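Side-chain contacts in protein LRIM1 (PDB 3O53), which pairs with the leucine-rich repeat protein APL1C in a heterodimeric complex that regulates complement-like immunity in the mosquito Anopheles gambiae: residues E240-R245 / G292-E297; D256-S259 / R263-T266; T133-L138 / F161-A166. All coordinates share one frame; numbering follows the deposited sequence.

Contact 1 of 3, residues E240-R245 / G292-E297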
ATOM      1  N   GLU A 240      -1.863  20.007   1.412  1.00 40.88           N
ATOM      2  CA  GLU A 240      -0.984  20.730   0.482  1.00 34.45           C
ATOM      3  C   GLU A 240      -1.073  20.181  -0.949  1.00 36.13           C
ATOM      4  O   GLU A 240      -0.622  20.819  -1.892  1.00 34.93           O
ATOM      5  CB  GLU A 240       0.467  20.626   0.937  1.00 43.22           C
ATOM      6  CG  GLU A 240       0.727  21.083   2.357  1.00 68.96           C
ATOM      7  CD  GLU A 240       2.164  20.825   2.791  1.00 84.45           C
ATOM      8  OE1 GLU A 240       2.924  20.214   2.006  1.00 75.75           O
ATOM      9  OE2 GLU A 240       2.533  21.233   3.915  1.00 92.63           O
ATOM     10  N   HIS A 241      -1.635  18.987  -1.110  1.00 30.76           N
ATOM     11  CA  HIS A 241      -1.666  18.334  -2.419  1.00 28.97           C
ATOM     12  C   HIS A 241      -2.994  17.598  -2.543  1.00 30.58           C
ATOM     13  O   HIS A 241      -3.322  16.740  -1.723  1.00 30.92           O
ATOM     14  CB  HIS A 241      -0.468  17.379  -2.569  1.00 29.27           C
ATOM     15  CG  HIS A 241      -0.453  16.604  -3.855  1.00 29.23           C
ATOM     16  ND1 HIS A 241       0.441  16.865  -4.874  1.00 29.46           N
ATOM     17  CD2 HIS A 241      -1.211  15.564  -4.282  1.00 27.01           C
ATOM     18  CE1 HIS A 241       0.235  16.022  -5.872  1.00 30.03           C
ATOM     19  NE2 HIS A 241      -0.768  15.226  -5.541  1.00 26.45           N
ATOM     20  N   PHE A 242      -3.773  17.969  -3.550  1.00 27.78           N
ATOM     21  CA  PHE A 242      -5.129  17.485  -3.690  1.00 29.94           C
ATOM     22  C   PHE A 242      -5.377  17.273  -5.176  1.00 32.87           C
ATOM     23  O   PHE A 242      -5.510  18.236  -5.929  1.00 33.86           O
ATOM     24  CB  PHE A 242      -6.095  18.520  -3.098  1.00 31.67           C
ATOM     25  CG  PHE A 242      -7.533  18.072  -3.036  1.00 26.86           C
ATOM     26  CD1 PHE A 242      -8.004  17.346  -1.955  1.00 27.65           C
ATOM     27  CD2 PHE A 242      -8.420  18.414  -4.044  1.00 26.64           C
ATOM     28  CE1 PHE A 242      -9.332  16.956  -1.893  1.00 32.80           C
ATOM     29  CE2 PHE A 242      -9.746  18.033  -3.987  1.00 28.36           C
ATOM     30  CZ  PHE A 242     -10.211  17.305  -2.915  1.00 29.82           C
ATOM     31  N   ASP A 243      -5.441  16.011  -5.599  1.00 26.93           N
ATOM     32  CA  ASP A 243      -5.469  15.695  -7.029  1.00 27.40           C
ATOM     33  C   ASP A 243      -6.683  14.840  -7.408  1.00 31.95           C
ATOM     34  O   ASP A 243      -6.703  13.632  -7.160  1.00 25.09           O
ATOM     35  CB  ASP A 243      -4.180  14.960  -7.402  1.00 24.04           C
ATOM     36  CG  ASP A 243      -3.986  14.827  -8.896  1.00 27.71           C
ATOM     37  OD1 ASP A 243      -4.921  15.150  -9.649  1.00 27.28           O
ATOM     38  OD2 ASP A 243      -2.892  14.379  -9.316  1.00 28.72           O
ATOM     39  N   LEU A 244      -7.674  15.477  -8.029  1.00 33.98           N
ATOM     40  CA  LEU A 244      -8.870  14.793  -8.517  1.00 31.83           C
ATOM     41  C   LEU A 244      -8.967  14.888 -10.031  1.00 32.08           C
ATOM     42  O   LEU A 244     -10.063  14.849 -10.590  1.00 30.74           O
ATOM     43  CB  LEU A 244     -10.130  15.417  -7.918  1.00 30.64           C
ATOM     44  CG  LEU A 244     -10.232  15.477  -6.404  1.00 33.99           C
ATOM     45  CD1 LEU A 244     -11.605  15.986  -6.000  1.00 39.91           C
ATOM     46  CD2 LEU A 244      -9.958  14.112  -5.792  1.00 30.48           C
ATOM     47  N   ARG A 245      -7.826  15.056 -10.696  1.00 26.88           N
ATOM     48  CA  ARG A 245      -7.800  15.110 -12.148  1.00 27.63           C
ATOM     49  C   ARG A 245      -8.278  13.783 -12.729  1.00 28.01           C
ATOM     50  O   ARG A 245      -8.210  12.762 -12.060  1.00 27.13           O
ATOM     51  CB  ARG A 245      -6.378  15.381 -12.642  1.00 29.35           C
ATOM     52  CG  ARG A 245      -5.870  16.789 -12.394  1.00 25.59           C
ATOM     53  CD  ARG A 245      -4.453  16.897 -12.903  1.00 27.94           C
ATOM     54  NE  ARG A 245      -3.591  15.921 -12.236  1.00 31.93           N
ATOM     55  CZ  ARG A 245      -2.439  15.465 -12.716  1.00 35.28           C
ATOM     56  NH1 ARG A 245      -1.980  15.879 -13.889  1.00 35.93           N
ATOM     57  NH2 ARG A 245      -1.744  14.583 -12.013  1.00 39.12           N
ATOM     58  N   GLY A 292     -13.591  25.399 -11.042  1.00 37.26           N
ATOM     59  CA  GLY A 292     -12.232  25.488 -10.568  1.00 33.46           C
ATOM     60  C   GLY A 292     -11.365  24.722 -11.539  1.00 32.31           C
ATOM     61  O   GLY A 292     -11.589  24.738 -12.749  1.00 33.82           O
ATOM     62  N   ALA A 293     -10.394  24.002 -11.007  1.00 30.62           N
ATOM     63  CA  ALA A 293      -9.405  23.358 -11.848  1.00 35.29           C
ATOM     64  C   ALA A 293      -9.936  22.120 -12.579  1.00 27.37           C
ATOM     65  O   ALA A 293      -9.308  21.651 -13.521  1.00 27.57           O
ATOM     66  CB  ALA A 293      -8.184  23.000 -11.019  1.00 35.04           C
ATOM     67  N   TYR A 294     -11.080  21.586 -12.174  1.00 26.52           N
ATOM     68  CA  TYR A 294     -11.508  20.307 -12.739  1.00 31.72           C
ATOM     69  C   TYR A 294     -12.607  20.408 -13.800  1.00 33.40           C
ATOM     70  O   TYR A 294     -13.503  21.230 -13.701  1.00 30.36           O
ATOM     71  CB  TYR A 294     -11.943  19.375 -11.620  1.00 31.30           C
ATOM     72  CG  TYR A 294     -10.849  19.117 -10.612  1.00 29.31           C
ATOM     73  CD1 TYR A 294      -9.600  18.636 -11.004  1.00 29.79           C
ATOM     74  CD2 TYR A 294     -11.070  19.342  -9.264  1.00 31.08           C
ATOM     75  CE1 TYR A 294      -8.598  18.400 -10.063  1.00 23.28           C
ATOM     76  CE2 TYR A 294     -10.094  19.102  -8.331  1.00 27.05           C
ATOM     77  CZ  TYR A 294      -8.867  18.636  -8.727  1.00 26.63           C
ATOM     78  OH  TYR A 294      -7.923  18.404  -7.752  1.00 33.86           O
ATOM     79  N   CYS A 295     -12.509  19.566 -14.820  1.00 26.67           N
ATOM     80  CA  CYS A 295     -13.541  19.459 -15.833  1.00 30.76           C
ATOM     81  C   CYS A 295     -14.814  19.004 -15.158  1.00 32.16           C
ATOM     82  O   CYS A 295     -14.773  18.325 -14.138  1.00 29.21           O
ATOM     83  CB  CYS A 295     -13.146  18.437 -16.903  1.00 29.85           C
ATOM     84  SG  CYS A 295     -11.594  18.853 -17.760  1.00 42.00           S
ATOM     85  N   CYS A 296     -15.951  19.369 -15.724  1.00 29.22           N
ATOM     86  CA  CYS A 296     -17.210  18.876 -15.197  1.00 38.19           C
ATOM     87  C   CYS A 296     -18.313  18.994 -16.238  1.00 43.59           C
ATOM     88  O   CYS A 296     -18.201  19.769 -17.181  1.00 37.20           O
ATOM     89  CB  CYS A 296     -17.584  19.628 -13.921  1.00 39.29           C
ATOM     90  SG  CYS A 296     -17.858  21.392 -14.145  1.00 39.43           S
ATOM     91  N   GLU A 297     -19.367  18.201 -16.058  1.00 39.23           N
ATOM     92  CA  GLU A 297     -20.507  18.195 -16.961  1.00 43.50           C
ATOM     93  C   GLU A 297     -21.751  18.388 -16.116  1.00 48.67           C
ATOM     94  O   GLU A 297     -21.790  17.966 -14.963  1.00 46.56           O
ATOM     95  CB  GLU A 297     -20.577  16.862 -17.713  1.00 52.99           C
ATOM     96  CG  GLU A 297     -21.775  16.713 -18.640  1.00 76.00           C
ATOM     97  CD  GLU A 297     -21.539  17.323 -20.011  1.00 92.14           C
ATOM     98  OE1 GLU A 297     -20.847  16.688 -20.835  1.00 97.57           O
ATOM     99  OE2 GLU A 297     -22.059  18.429 -20.273  1.00 93.16           O
TER
HETATM  100  O   HOH W   1      -5.640  19.123  -8.470  1.00 31.79           O
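Tyr-294 carries this contact, laying its ring against the chain at Leu-244 and its hydroxyl against the end of strand 241-243. That strand is the last of the parallel ladder of the leucine-rich repeat solenoid. Segment 292-297 belongs to the disulfide-bonded C-terminal cap: Cys-295 is joined to Cys-283, and Cys-296 to Cys-251.

The polar contacts gather round the tyrosine oxygen. With CG anti to the carbonyl carbon (chi1 -59°), Tyr-294 points its ring at the strand end. Leu-244 N donates to Tyr-294 OH over 3.0 Å, with an N-H...O angle of 156°. Phe-242 O also lies close to this hydroxyl, at the ring edge, but at a poor angle for a direct bond. A water bridges the two instead, donating to Phe-242 O and accepting from Tyr-294 OH over a short distance. The hydroxyl thus gives to the water and takes from Leu-244 N.

The apolar contacts come from Leu-244, Arg-245 and Phe-242. Leu-244 CB sits over one face of the Tyr-294 ring, 3.9 Å from its centroid, in a CH-pi contact. Arg-245 CG meets the ring edge in plane, 3.9 Å from Tyr-294 CE1. Phe-242 crosses Tyr-294 at about a right angle, with Phe-242 CD2 3.7 Å from Tyr-294 OH. Helix 251-259 adds Leu-254 and Phe-258 against the same tyrosine.

A charged pair holds Arg-245 beside the ring. The arginine chain bends at chi3 (-59°) and grips Asp-243 side-on. Arg-245 NH2 reaches Asp-243 OD2 at its syn lone pair, 2.9 Å away. Asp-243 OD1 takes two donors from opposite faces of its plane. One is Arg-245 NE, 3.0 Å from Asp-243 OD1. The other is Arg-245 N, which closes an Asx turn onto Asp-243 OD1 at 3.1 Å.

Contact 2 of 3, residues D256-S259 / R263-T266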
ATOM      1  N   ASP A 256     -20.860  22.471  -4.842  1.00 35.99           N
ATOM      2  CA  ASP A 256     -21.263  22.172  -3.467  1.00 39.26           C
ATOM      3  C   ASP A 256     -20.072  21.921  -2.542  1.00 39.78           C
ATOM      4  O   ASP A 256     -19.988  22.497  -1.458  1.00 37.29           O
ATOM      5  CB  ASP A 256     -22.201  20.959  -3.427  1.00 40.50           C
ATOM      6  CG  ASP A 256     -23.567  21.249  -4.037  1.00 48.78           C
ATOM      7  OD1 ASP A 256     -23.890  22.436  -4.230  1.00 48.28           O
ATOM      8  OD2 ASP A 256     -24.317  20.292  -4.322  1.00 53.34           O
ATOM      9  N   PHE A 257     -19.164  21.044  -2.964  1.00 38.65           N
ATOM     10  CA  PHE A 257     -18.017  20.669  -2.142  1.00 33.75           C
ATOM     11  C   PHE A 257     -17.084  21.854  -1.881  1.00 33.61           C
ATOM     12  O   PHE A 257     -16.674  22.092  -0.745  1.00 34.67           O
ATOM     13  CB  PHE A 257     -17.229  19.547  -2.823  1.00 29.70           C
ATOM     14  CG  PHE A 257     -15.907  19.259  -2.169  1.00 34.34           C
ATOM     15  CD1 PHE A 257     -15.854  18.570  -0.963  1.00 40.87           C
ATOM     16  CD2 PHE A 257     -14.721  19.673  -2.755  1.00 32.09           C
ATOM     17  CE1 PHE A 257     -14.643  18.293  -0.356  1.00 32.02           C
ATOM     18  CE2 PHE A 257     -13.500  19.410  -2.147  1.00 30.96           C
ATOM     19  CZ  PHE A 257     -13.463  18.717  -0.942  1.00 30.19           C
ATOM     20  N   PHE A 258     -16.734  22.590  -2.934  1.00 30.14           N
ATOM     21  CA  PHE A 258     -15.779  23.692  -2.796  1.00 36.49           C
ATOM     22  C   PHE A 258     -16.387  24.880  -2.047  1.00 38.39           C
ATOM     23  O   PHE A 258     -15.671  25.646  -1.403  1.00 39.29           O
ATOM     24  CB  PHE A 258     -15.248  24.149  -4.165  1.00 38.19           C
ATOM     25  CG  PHE A 258     -14.181  23.246  -4.743  1.00 38.15           C
ATOM     26  CD1 PHE A 258     -13.175  22.732  -3.939  1.00 38.10           C
ATOM     27  CD2 PHE A 258     -14.172  22.935  -6.095  1.00 41.23           C
ATOM     28  CE1 PHE A 258     -12.182  21.906  -4.468  1.00 37.54           C
ATOM     29  CE2 PHE A 258     -13.180  22.107  -6.632  1.00 42.59           C
ATOM     30  CZ  PHE A 258     -12.186  21.594  -5.813  1.00 35.68           C
ATOM     31  N   SER A 259     -17.705  25.026  -2.118  1.00 39.51           N
ATOM     32  CA  SER A 259     -18.372  26.138  -1.443  1.00 47.45           C
ATOM     33  C   SER A 259     -18.040  26.145   0.046  1.00 46.14           C
ATOM     34  O   SER A 259     -18.009  27.192   0.670  1.00 49.49           O
ATOM     35  CB  SER A 259     -19.887  26.048  -1.630  1.00 54.69           C
ATOM     36  OG  SER A 259     -20.435  25.010  -0.830  1.00 54.49           O
ATOM     37  N   ARG A 263     -10.483  26.785   0.630  1.00 31.49           N
ATOM     38  CA  ARG A 263      -9.040  26.574   0.604  1.00 42.52           C
ATOM     39  C   ARG A 263      -8.657  25.304  -0.163  1.00 40.28           C
ATOM     40  O   ARG A 263      -7.587  25.232  -0.769  1.00 35.86           O
ATOM     41  CB  ARG A 263      -8.478  26.487   2.019  1.00 45.16           C
ATOM     42  CG  ARG A 263      -6.977  26.267   2.034  1.00 52.42           C
ATOM     43  CD  ARG A 263      -6.404  26.231   3.440  1.00 66.16           C
ATOM     44  NE  ARG A 263      -4.949  26.103   3.414  1.00 61.36           N
ATOM     45  CZ  ARG A 263      -4.309  24.962   3.180  1.00 60.50           C
ATOM     46  NH1 ARG A 263      -5.001  23.853   2.958  1.00 45.97           N
ATOM     47  NH2 ARG A 263      -2.982  24.925   3.169  1.00 56.60           N
ATOM     48  N   VAL A 264      -9.514  24.293  -0.123  1.00 36.68           N
ATOM     49  CA  VAL A 264      -9.235  23.075  -0.871  1.00 29.73           C
ATOM     50  C   VAL A 264      -9.281  23.394  -2.366  1.00 32.00           C
ATOM     51  O   VAL A 264      -8.481  22.874  -3.137  1.00 36.89           O
ATOM     52  CB  VAL A 264     -10.215  21.929  -0.506  1.00 36.79           C
ATOM     53  CG1 VAL A 264      -9.921  20.681  -1.346  1.00 36.60           C
ATOM     54  CG2 VAL A 264     -10.116  21.607   0.986  1.00 31.26           C
ATOM     55  N   GLN A 265     -10.195  24.269  -2.773  1.00 29.77           N
ATOM     56  CA  GLN A 265     -10.290  24.632  -4.181  1.00 38.31           C
ATOM     57  C   GLN A 265      -8.974  25.252  -4.643  1.00 39.60           C
ATOM     58  O   GLN A 265      -8.529  25.031  -5.770  1.00 35.41           O
ATOM     59  CB  GLN A 265     -11.439  25.612  -4.425  1.00 42.11           C
ATOM     60  CG  GLN A 265     -11.613  25.968  -5.895  1.00 47.91           C
ATOM     61  CD  GLN A 265     -12.785  26.897  -6.147  1.00 53.44           C
ATOM     62  OE1 GLN A 265     -13.760  26.902  -5.398  1.00 50.55           O
ATOM     63  NE2 GLN A 265     -12.698  27.682  -7.217  1.00 54.39           N
ATOM     64  N   THR A 266      -8.364  26.030  -3.755  1.00 32.88           N
ATOM     65  CA  THR A 266      -7.103  26.697  -4.035  1.00 39.61           C
ATOM     66  C   THR A 266      -5.962  25.687  -4.099  1.00 44.64           C
ATOM     67  O   THR A 266      -5.075  25.784  -4.949  1.00 36.18           O
ATOM     68  CB  THR A 266      -6.802  27.732  -2.942  1.00 43.68           C
ATOM     69  OG1 THR A 266      -7.831  28.729  -2.954  1.00 44.00           O
ATOM     70  CG2 THR A 266      -5.432  28.382  -3.154  1.00 35.99           C
TER
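The Phe-258 ring has Gln-265 on one face. Gln-265 CB stands 3.4 Å above the plane of the Phe-258 ring, offset toward the rim. It makes a CH-pi contact, 3.7 Å from the ring centroid. The Phe-257 ring is met at its edge instead. There Val-264 CG1 lies near the ring plane, 3.9 Å from Phe-257 CE2. The amide plane of Gln-265 is turned 45° from the Phe-258 ring, so it is not stacked on it.

Gln-265 runs across Phe-258 at about a right angle. Its CG is anti to the backbone N (chi1 -177°) and the chain is extended beyond CG. This takes the amide to the root of the ring, where Gln-265 OE1 comes within 3.4 Å of Phe-258 CB. On the CD1-CE1 side of the ring, Phe-258 CE1 lies 3.3 Å from Gln-265 CA.

Val-264 serves both aromatic residues with one methyl. The same CG1 that meets Phe-257 is 4.0 Å from Phe-258 CE1. The contact is mostly apolar, with the amide oxygen of Gln-265 set against carbon. On the first helix, Ser-259 OG donates to Asp-256 O, one turn back, at 2.6 Å.

Phe-242 of strand 241-243 touches Phe-257 and Val-264. Tyr-291 of strand 289-291 touches Phe-258 and Gln-265. Helices 251-259 and 262-276 are consecutive and joined by a short turn. They belong to the cysteine-containing, LRRCT-like C-terminal cap of the leucine-rich repeat solenoid.

Contact 3 of 3, residues T133-L138 / F161-A166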
ATOM      1  N   THR A 133      -5.940  -9.295  -3.264  1.00 24.06           N
ATOM      2  CA  THR A 133      -7.252  -8.902  -3.774  1.00 24.44           C
ATOM      3  C   THR A 133      -8.154  -8.279  -2.705  1.00 22.53           C
ATOM      4  O   THR A 133      -9.205  -7.752  -3.022  1.00 23.03           O
ATOM      5  CB  THR A 133      -7.967 -10.112  -4.390  1.00 31.92           C
ATOM      6  OG1 THR A 133      -8.270 -11.058  -3.361  1.00 28.30           O
ATOM      7  CG2 THR A 133      -7.075 -10.781  -5.428  1.00 38.63           C
ATOM      8  N   MET A 134      -7.748  -8.335  -1.441  1.00 21.11           N
ATOM      9  CA  MET A 134      -8.525  -7.718  -0.375  1.00 21.64           C
ATOM     10  C   MET A 134      -7.629  -7.444   0.834  1.00 25.47           C
ATOM     11  O   MET A 134      -6.621  -8.127   1.039  1.00 22.50           O
ATOM     12  CB  MET A 134      -9.730  -8.609   0.013  1.00 23.94           C
ATOM     13  CG  MET A 134      -9.399  -9.996   0.554  1.00 38.67           C
ATOM     14  SD  MET A 134     -10.867 -10.944   1.104  1.00 45.80           S
ATOM     15  CE  MET A 134     -11.952 -10.775  -0.285  1.00 29.46           C
ATOM     16  N   LEU A 135      -7.988  -6.439   1.625  1.00 23.01           N
ATOM     17  CA  LEU A 135      -7.195  -6.096   2.801  1.00 23.32           C
ATOM     18  C   LEU A 135      -7.115  -7.264   3.783  1.00 26.10           C
ATOM     19  O   LEU A 135      -6.107  -7.418   4.458  1.00 28.56           O
ATOM     20  CB  LEU A 135      -7.733  -4.835   3.490  1.00 27.67           C
ATOM     21  CG  LEU A 135      -7.511  -3.532   2.713  1.00 31.36           C
ATOM     22  CD1 LEU A 135      -7.984  -2.310   3.517  1.00 28.45           C
ATOM     23  CD2 LEU A 135      -6.043  -3.378   2.312  1.00 28.70           C
ATOM     24  N   ARG A 136      -8.150  -8.105   3.844  1.00 24.33           N
ATOM     25  CA  ARG A 136      -8.096  -9.292   4.714  1.00 25.23           C
ATOM     26  C   ARG A 136      -7.182 -10.431   4.208  1.00 22.13           C
ATOM     27  O   ARG A 136      -7.036 -11.445   4.877  1.00 26.13           O
ATOM     28  CB  ARG A 136      -9.506  -9.830   4.979  1.00 24.55           C
ATOM     29  CG  ARG A 136     -10.322  -8.947   5.902  1.00 30.71           C
ATOM     30  CD  ARG A 136     -11.769  -9.405   5.931  1.00 34.75           C
ATOM     31  NE  ARG A 136     -12.391  -9.279   4.618  1.00 32.81           N
ATOM     32  CZ  ARG A 136     -13.480  -9.935   4.233  1.00 33.41           C
ATOM     33  NH1 ARG A 136     -14.080 -10.807   5.043  1.00 28.57           N
ATOM     34  NH2 ARG A 136     -13.953  -9.742   3.014  1.00 30.41           N
ATOM     35  N   ASP A 137      -6.573 -10.281   3.033  1.00 23.19           N
ATOM     36  CA  ASP A 137      -5.441 -11.145   2.667  1.00 22.81           C
ATOM     37  C   ASP A 137      -4.274 -10.952   3.649  1.00 25.71           C
ATOM     38  O   ASP A 137      -3.438 -11.841   3.829  1.00 30.81           O
ATOM     39  CB  ASP A 137      -4.977 -10.836   1.242  1.00 26.40           C
ATOM     40  CG  ASP A 137      -5.951 -11.347   0.197  1.00 29.98           C
ATOM     41  OD1 ASP A 137      -6.873 -12.102   0.555  1.00 27.62           O
ATOM     42  OD2 ASP A 137      -5.783 -11.007  -0.979  1.00 27.59           O
ATOM     43  N   LEU A 138      -4.216  -9.773   4.258  1.00 23.08           N
ATOM     44  CA  LEU A 138      -3.302  -9.508   5.375  1.00 23.40           C
ATOM     45  C   LEU A 138      -4.014  -9.911   6.658  1.00 27.70           C
ATOM     46  O   LEU A 138      -5.168  -9.551   6.847  1.00 25.13           O
ATOM     47  CB  LEU A 138      -2.956  -8.016   5.432  1.00 26.31           C
ATOM     48  CG  LEU A 138      -1.797  -7.554   4.543  1.00 33.56           C
ATOM     49  CD1 LEU A 138      -2.006  -7.955   3.101  1.00 30.83           C
ATOM     50  CD2 LEU A 138      -1.608  -6.042   4.669  1.00 31.37           C
ATOM     51  N   PHE A 161     -12.123   0.912   5.502  1.00 27.00           N
ATOM     52  CA  PHE A 161     -11.134   1.501   6.391  1.00 28.08           C
ATOM     53  C   PHE A 161     -11.132   0.853   7.762  1.00 28.37           C
ATOM     54  O   PHE A 161     -10.099   0.774   8.404  1.00 30.93           O
ATOM     55  CB  PHE A 161     -11.364   3.010   6.542  1.00 29.02           C
ATOM     56  CG  PHE A 161     -10.926   3.816   5.344  1.00 27.90           C
ATOM     57  CD1 PHE A 161      -9.691   3.584   4.747  1.00 28.57           C
ATOM     58  CD2 PHE A 161     -11.747   4.810   4.824  1.00 28.44           C
ATOM     59  CE1 PHE A 161      -9.280   4.327   3.640  1.00 33.84           C
ATOM     60  CE2 PHE A 161     -11.347   5.562   3.722  1.00 35.59           C
ATOM     61  CZ  PHE A 161     -10.111   5.322   3.126  1.00 29.28           C
ATOM     62  N   ALA A 162     -12.295   0.401   8.213  1.00 28.50           N
ATOM     63  CA  ALA A 162     -12.402  -0.282   9.492  1.00 32.34           C
ATOM     64  C   ALA A 162     -11.418  -1.447   9.601  1.00 31.65           C
ATOM     65  O   ALA A 162     -10.966  -1.792  10.697  1.00 27.99           O
ATOM     66  CB  ALA A 162     -13.833  -0.775   9.705  1.00 41.82           C
ATOM     67  N   GLU A 163     -11.086  -2.069   8.476  1.00 26.18           N
ATOM     68  CA  GLU A 163     -10.160  -3.207   8.505  1.00 31.11           C
ATOM     69  C   GLU A 163      -8.732  -2.788   8.871  1.00 29.03           C
ATOM     70  O   GLU A 163      -7.887  -3.628   9.168  1.00 28.10           O
ATOM     71  CB  GLU A 163     -10.202  -3.976   7.179  1.00 25.56           C
ATOM     72  CG  GLU A 163     -11.490  -4.806   7.049  1.00 31.16           C
ATOM     73  CD  GLU A 163     -11.688  -5.432   5.678  1.00 37.43           C
ATOM     74  OE1 GLU A 163     -10.740  -5.435   4.863  1.00 32.90           O
ATOM     75  OE2 GLU A 163     -12.806  -5.937   5.421  1.00 37.77           O
ATOM     76  N   LEU A 164      -8.486  -1.481   8.874  1.00 27.46           N
ATOM     77  CA  LEU A 164      -7.194  -0.925   9.261  1.00 37.32           C
ATOM     78  C   LEU A 164      -7.291  -0.197  10.608  1.00 42.68           C
ATOM     79  O   LEU A 164      -6.384   0.544  10.988  1.00 34.02           O
ATOM     80  CB  LEU A 164      -6.697   0.051   8.186  1.00 28.44           C
ATOM     81  CG  LEU A 164      -6.295  -0.572   6.844  1.00 29.14           C
ATOM     82  CD1 LEU A 164      -5.808   0.496   5.851  1.00 28.09           C
ATOM     83  CD2 LEU A 164      -5.219  -1.633   7.066  1.00 28.38           C
ATOM     84  N   ALA A 165      -8.388  -0.416  11.327  1.00 32.68           N
ATOM     85  CA  ALA A 165      -8.635   0.286  12.591  1.00 40.03           C
ATOM     86  C   ALA A 165      -7.541   0.050  13.636  1.00 35.70           C
ATOM     87  O   ALA A 165      -7.282   0.912  14.468  1.00 34.74           O
ATOM     88  CB  ALA A 165      -9.984  -0.106  13.157  1.00 42.71           C
ATOM     89  N   ALA A 166      -6.895  -1.107  13.589  1.00 33.40           N
ATOM     90  CA  ALA A 166      -5.823  -1.415  14.531  1.00 36.20           C
ATOM     91  C   ALA A 166      -4.558  -0.610  14.221  1.00 37.50           C
ATOM     92  O   ALA A 166      -3.539  -0.751  14.900  1.00 31.72           O
ATOM     93  CB  ALA A 166      -5.520  -2.901  14.520  1.00 28.56           C
TER
HETATM   94  O   HOH W   2     -10.966  -7.269   3.031  1.00 22.28           O
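Glu-163 reaches toward the turn that holds Leu-135 and Arg-136, and Leu-164 follows it with an apolar contact. Segment 161-166 starts at Phe-161, whose carbonyl accepts from Leu-164 N in a 3-10 turn.

Glu-163 comes next. With CG anti to the carbonyl carbon (chi1 -74°), its extended chain points the carboxylate at the turn of 135-137. The two carboxylate oxygens do different work. Glu-163 OE1 packs on Leu-135 CB at 3.4 Å. It also accepts from a water, whose oxygen is 2.6 Å from Glu-163 OE1. That water in turn accepts from Arg-136 N and, at 2.9 Å, from Arg-136 NE, lying at the guanidinium edge, in plane. Glu-163 OE2 is 3.5 Å from Arg-136 NE. It lies well out of the guanidinium plane, so this salt bridge rests on charge alone.

Segment 133-138 lies between strands 123-126 and 146-150 of the leucine-rich repeat ladder, and segment 161-166 between 146-150 and 173-175. The contact thus packs short 3-10 segments of neighbouring solenoid loops against each other. Arg-143 touches the side chain of Arg-136 and donates to both Glu-163 O and Leu-138 O.

Leu-164 closes the contact on the buried side. Its CG meets Leu-135 CD1 at 4.1 Å, and the two leucine side chains cross at about a right angle.

How the contacts relate
Contacts 1 and 2 belong to one packed region at the C-terminal end of the solenoid, with centres 10 Å apart. Phe-242 joins them: its CZ is 3.7 Å from Val-264 CG1 and 4.0 Å from Phe-257 CE2. Tyr-294 CE2 also packs on Phe-258 CZ at 4.1 Å. Both helices of contact 2 lie in the chain between the two segments of contact 1. Contact 3 stands apart, nearer the centre of the solenoid. Its centre is 28 Å from that of contact 1 and 31 Å from that of contact 2. It joins loops within the repeats. Contact 1 joins the last ladder strand to the cap, and contact 2 lies between two cap helices.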